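Sensor protein (PDB 3LIC) is a putative membrane-bound histidine kinase whose extracellular PDC-fold domain probably senses signals for a two-component regulatory system. Local coordinates at residues S21-A32 / L167-I178. Sequence-based numbering, arbitrary orientation.
Sequences SASRLQFLLEHA and LALDRLPEQLGI
Leu176, near the end of helix 172-176, lies against one turn of the long helix 2-46, the axes of segment 21-32 and helix 172-176 passing 9.2 Å apart at 108°, while Leu167 meets the same helix from the end of strand 161-168. Leu176 turns its branched end into the turn between Ser21 and Leu25: CD1 rests 3.6 Å from Leu25 CB, and Leu183 of the next strand touches the same side chain. Replacing Leu176 by alanine is likely to open a gap against Leu25 and Leu183. Leu28, with its CG anti to the backbone N (chi1 176°), sends CD2 across Leu172 and Gln175, each at about a right angle, 3.8 Å from Leu172 CD2 and 3.6 Å from Gln175 OE1; the NE2 of Gln175 is hydrogen-bonded to Asp71. Leu28 and Leu167 meet tip to tip, and Leu167 CD1 lies 3.8 Å from Leu29 CD2; Trp132 touches both Leu167 and Leu29. At the other end, the extended Arg24 chain, in one of its two conformers, brings NH1 to Leu176 O (2.8 Å, 165° at the hydrogen), the oxygen sitting at the edge of the guanidinium. This carbonyl belongs to the helix end, where Gly177, with positive phi, closes a Schellman motif: Ile178 N returns to Pro173 O at 3.0 Å. The long N-terminal helix packs on the link between the two antiparallel sheets, as in tandem PDC sensor domains.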
loop_
_atom_site.group_PDB
_atom_site.type_symbol
_atom_site.label_atom_id
_atom_site.label_comp_id
_atom_site.label_asym_id
_atom_site.label_seq_id
_atom_site.Cartn_x
_atom_site.Cartn_y
_atom_site.Cartn_z
ATOM N N SER A 21 7.979 6.709 -11.612
ATOM C CA SER A 21 7.179 6.539 -10.419
ATOM C C SER A 21 6.638 5.120 -10.206
ATOM O O SER A 21 6.531 4.678 -9.056
ATOM C CB SER A 21 6.020 7.496 -10.452
ATOM O OG SER A 21 6.523 8.716 -10.003
ATOM N N ALA A 22 6.277 4.426 -11.285
ATOM C CA ALA A 22 5.861 3.020 -11.157
ATOM C C ALA A 22 7.073 2.236 -10.657
ATOM O O ALA A 22 6.987 1.249 -9.960
ATOM C CB ALA A 22 5.368 2.438 -12.565
ATOM N N SER A 23 8.222 2.673 -11.088
ATOM C CA SER A 23 9.461 2.067 -10.726
ATOM C C SER A 23 9.802 2.203 -9.239
ATOM O O SER A 23 10.200 1.233 -8.591
ATOM C CB SER A 23 10.557 2.790 -11.516
ATOM O OG SER A 23 11.480 1.885 -11.963
ATOM N N ARG A 24 9.777 3.420 -8.744
ATOM C CA ARG A 24 9.945 3.710 -7.321
ATOM C C ARG A 24 8.992 2.846 -6.514
ATOM O O ARG A 24 9.353 2.243 -5.511
ATOM C CB ARG A 24 9.621 5.187 -7.042
ATOM C CG ARG A 24 10.375 6.158 -7.986
ATOM C CD ARG A 24 10.538 7.602 -7.470
ATOM N NE ARG A 24 11.527 8.231 -8.331
ATOM C CZ ARG A 24 11.277 9.118 -9.290
ATOM N NH1 ARG A 24 10.056 9.590 -9.481
ATOM N NH2 ARG A 24 12.285 9.553 -10.031
ATOM N N LEU A 25 7.737 2.808 -6.959
ATOM C CA LEU A 25 6.722 2.114 -6.220
ATOM C C LEU A 25 7.072 0.626 -6.256
ATOM O O LEU A 25 6.963 -0.024 -5.252
ATOM C CB LEU A 25 5.290 2.393 -6.742
ATOM C CG LEU A 25 4.164 1.506 -6.161
ATOM C CD1 LEU A 25 3.907 1.689 -4.704
ATOM C CD2 LEU A 25 2.868 1.710 -6.947
ATOM N N GLN A 26 7.524 0.093 -7.397
ATOM C CA GLN A 26 7.936 -1.310 -7.449
ATOM C C GLN A 26 9.015 -1.710 -6.428
ATOM O O GLN A 26 8.888 -2.726 -5.731
ATOM C CB GLN A 26 8.469 -1.653 -8.856
ATOM C CG GLN A 26 8.731 -3.174 -9.085
ATOM C CD GLN A 26 9.593 -3.422 -10.319
ATOM O OE1 GLN A 26 9.760 -2.544 -11.173
ATOM N NE2 GLN A 26 10.168 -4.613 -10.403
ATOM N N PHE A 27 10.099 -0.925 -6.372
ATOM C CA PHE A 27 11.149 -1.218 -5.442
ATOM C C PHE A 27 10.666 -1.075 -3.954
ATOM O O PHE A 27 11.061 -1.854 -3.116
ATOM C CB PHE A 27 12.441 -0.441 -5.814
ATOM C CG PHE A 27 13.098 -0.991 -7.071
ATOM C CD1 PHE A 27 13.758 -2.233 -7.049
ATOM C CD2 PHE A 27 13.063 -0.288 -8.261
ATOM C CE1 PHE A 27 14.333 -2.758 -8.202
ATOM C CE2 PHE A 27 13.620 -0.809 -9.405
ATOM C CZ PHE A 27 14.249 -2.058 -9.375
ATOM N N LEU A 28 9.759 -0.135 -3.669
ATOM C CA LEU A 28 9.208 0.057 -2.353
ATOM C C LEU A 28 8.403 -1.169 -1.924
ATOM O O LEU A 28 8.544 -1.642 -0.798
ATOM C CB LEU A 28 8.287 1.274 -2.369
ATOM C CG LEU A 28 7.521 1.564 -1.054
ATOM C CD1 LEU A 28 8.500 1.728 0.133
ATOM C CD2 LEU A 28 6.651 2.783 -1.176
ATOM N N LEU A 29 7.578 -1.702 -2.832
ATOM C CA LEU A 29 6.654 -2.791 -2.496
ATOM C C LEU A 29 7.430 -4.097 -2.422
ATOM O O LEU A 29 7.196 -4.932 -1.551
ATOM C CB LEU A 29 5.528 -2.869 -3.566
ATOM C CG LEU A 29 4.537 -1.677 -3.692
ATOM C CD1 LEU A 29 3.572 -1.883 -4.886
ATOM C CD2 LEU A 29 3.721 -1.484 -2.424
ATOM N N GLU A 30 8.441 -4.247 -3.281
ATOM C CA GLU A 30 9.252 -5.437 -3.201
ATOM C C GLU A 30 10.127 -5.419 -1.937
ATOM O O GLU A 30 10.373 -6.490 -1.363
ATOM C CB GLU A 30 10.105 -5.650 -4.460
ATOM C CG GLU A 30 9.217 -5.819 -5.702
ATOM C CD GLU A 30 10.033 -5.964 -6.992
ATOM O OE1 GLU A 30 11.247 -5.693 -6.945
ATOM O OE2 GLU A 30 9.453 -6.334 -8.052
ATOM N N HIS A 31 10.637 -4.241 -1.536
ATOM C CA HIS A 31 11.397 -4.143 -0.282
ATOM C C HIS A 31 10.519 -4.595 0.930
ATOM O O HIS A 31 10.937 -5.346 1.788
ATOM C CB HIS A 31 11.915 -2.702 -0.101
ATOM C CG HIS A 31 12.711 -2.510 1.146
ATOM N ND1 HIS A 31 12.803 -1.293 1.803
ATOM C CD2 HIS A 31 13.419 -3.391 1.881
ATOM C CE1 HIS A 31 13.546 -1.428 2.887
ATOM N NE2 HIS A 31 13.944 -2.695 2.948
ATOM N N ALA A 32 9.280 -4.138 0.973
ATOM C CA ALA A 32 8.343 -4.482 2.061
ATOM C C ALA A 32 8.019 -5.992 2.043
ATOM O O ALA A 32 7.997 -6.644 3.081
ATOM C CB ALA A 32 7.044 -3.666 1.901
ATOM N N LEU A 167 2.564 0.322 5.101
ATOM C CA LEU A 167 3.055 1.470 4.376
ATOM C C LEU A 167 2.000 2.578 4.482
ATOM O O LEU A 167 0.865 2.383 4.068
ATOM C CB LEU A 167 3.275 1.116 2.900
ATOM C CG LEU A 167 4.307 0.031 2.570
ATOM C CD1 LEU A 167 4.344 -0.021 1.013
ATOM C CD2 LEU A 167 5.713 0.374 3.122
ATOM N N ALA A 168 2.374 3.738 5.029
ATOM C CA ALA A 168 1.404 4.823 5.235
ATOM C C ALA A 168 1.070 5.453 3.877
ATOM O O ALA A 168 1.998 5.830 3.126
ATOM C CB ALA A 168 2.003 5.881 6.177
ATOM N N LEU A 169 -0.209 5.589 3.524
ATOM C CA LEU A 169 -0.478 6.144 2.199
ATOM C C LEU A 169 -0.034 7.558 2.053
ATOM O O LEU A 169 0.349 7.949 0.942
ATOM C CB LEU A 169 -1.965 6.113 1.823
ATOM C CG LEU A 169 -2.698 4.785 1.907
ATOM C CD1 LEU A 169 -4.049 4.999 1.230
ATOM C CD2 LEU A 169 -2.015 3.643 1.286
ATOM N N ASP A 170 -0.146 8.365 3.109
ATOM C CA ASP A 170 0.303 9.780 2.988
ATOM C C ASP A 170 1.731 9.916 2.475
ATOM O O ASP A 170 2.109 10.946 1.910
ATOM C CB ASP A 170 0.157 10.567 4.318
ATOM C CG ASP A 170 -1.326 10.906 4.630
ATOM O OD1 ASP A 170 -2.215 10.771 3.720
ATOM O OD2 ASP A 170 -1.618 11.299 5.787
ATOM N N ARG A 171 2.533 8.883 2.648
ATOM C CA ARG A 171 3.927 8.989 2.189
ATOM C C ARG A 171 4.199 8.625 0.738
ATOM O O ARG A 171 5.288 8.899 0.229
ATOM C CB ARG A 171 4.833 8.170 3.088
ATOM C CG ARG A 171 4.889 8.740 4.466
ATOM C CD ARG A 171 5.897 8.007 5.330
ATOM N NE ARG A 171 7.213 8.236 4.737
ATOM C CZ ARG A 171 8.325 7.618 5.152
ATOM N NH1 ARG A 171 8.259 6.739 6.160
ATOM N NH2 ARG A 171 9.484 7.881 4.570
ATOM N N LEU A 172 3.271 7.922 0.086
ATOM C CA LEU A 172 3.550 7.421 -1.263
ATOM C C LEU A 172 3.993 8.490 -2.231
ATOM O O LEU A 172 4.895 8.237 -3.012
ATOM C CB LEU A 172 2.345 6.690 -1.869
ATOM C CG LEU A 172 1.984 5.384 -1.190
ATOM C CD1 LEU A 172 0.699 4.812 -1.810
ATOM C CD2 LEU A 172 3.201 4.405 -1.321
ATOM N N PRO A 173 3.363 9.679 -2.240
ATOM C CA PRO A 173 3.770 10.715 -3.224
ATOM C C PRO A 173 5.223 11.118 -3.144
ATOM O O PRO A 173 5.937 11.203 -4.153
ATOM C CB PRO A 173 2.903 11.919 -2.809
ATOM C CG PRO A 173 1.620 11.255 -2.125
ATOM C CD PRO A 173 2.310 10.186 -1.318
ATOM N N GLU A 174 5.689 11.392 -1.927
ATOM C CA GLU A 174 7.099 11.614 -1.751
ATOM C C GLU A 174 7.966 10.381 -2.097
ATOM O O GLU A 174 9.041 10.517 -2.704
ATOM C CB GLU A 174 7.371 12.024 -0.320
ATOM C CG GLU A 174 8.867 11.923 -0.073
ATOM C CD GLU A 174 9.259 12.459 1.281
ATOM O OE1 GLU A 174 8.417 12.359 2.224
ATOM O OE2 GLU A 174 10.417 12.961 1.398
ATOM N N GLN A 175 7.550 9.172 -1.686
ATOM C CA GLN A 175 8.383 8.034 -1.968
ATOM C C GLN A 175 8.443 7.804 -3.492
ATOM O O GLN A 175 9.449 7.302 -4.013
ATOM C CB GLN A 175 7.844 6.795 -1.222
ATOM C CG GLN A 175 8.266 6.783 0.210
ATOM C CD GLN A 175 7.417 5.870 1.025
ATOM O OE1 GLN A 175 6.209 5.754 0.779
ATOM N NE2 GLN A 175 8.033 5.200 2.015
ATOM N N LEU A 176 7.368 8.191 -4.196
ATOM C CA LEU A 176 7.224 8.037 -5.657
ATOM C C LEU A 176 7.719 9.253 -6.440
ATOM O O LEU A 176 8.039 9.114 -7.625
ATOM C CB LEU A 176 5.774 7.761 -6.049
ATOM C CG LEU A 176 5.414 6.252 -6.091
ATOM C CD1 LEU A 176 6.005 5.433 -4.876
ATOM C CD2 LEU A 176 3.882 6.091 -6.272
ATOM N N GLY A 177 7.802 10.414 -5.786
ATOM C CA GLY A 177 8.442 11.588 -6.382
ATOM C C GLY A 177 7.459 12.348 -7.272
ATOM O O GLY A 177 7.834 12.798 -8.320
ATOM N N ILE A 178 6.199 12.439 -6.840
ATOM C CA ILE A 178 5.086 12.988 -7.561
ATOM C C ILE A 178 4.260 13.780 -6.523
ATOM O O ILE A 178 4.023 13.321 -5.353
ATOM C CB ILE A 178 4.156 11.858 -8.162
ATOM C CG1 ILE A 178 4.933 10.859 -9.012
ATOM C CG2 ILE A 178 3.172 12.423 -9.126
ATOM C CD1 ILE A 178 5.644 11.488 -10.289
#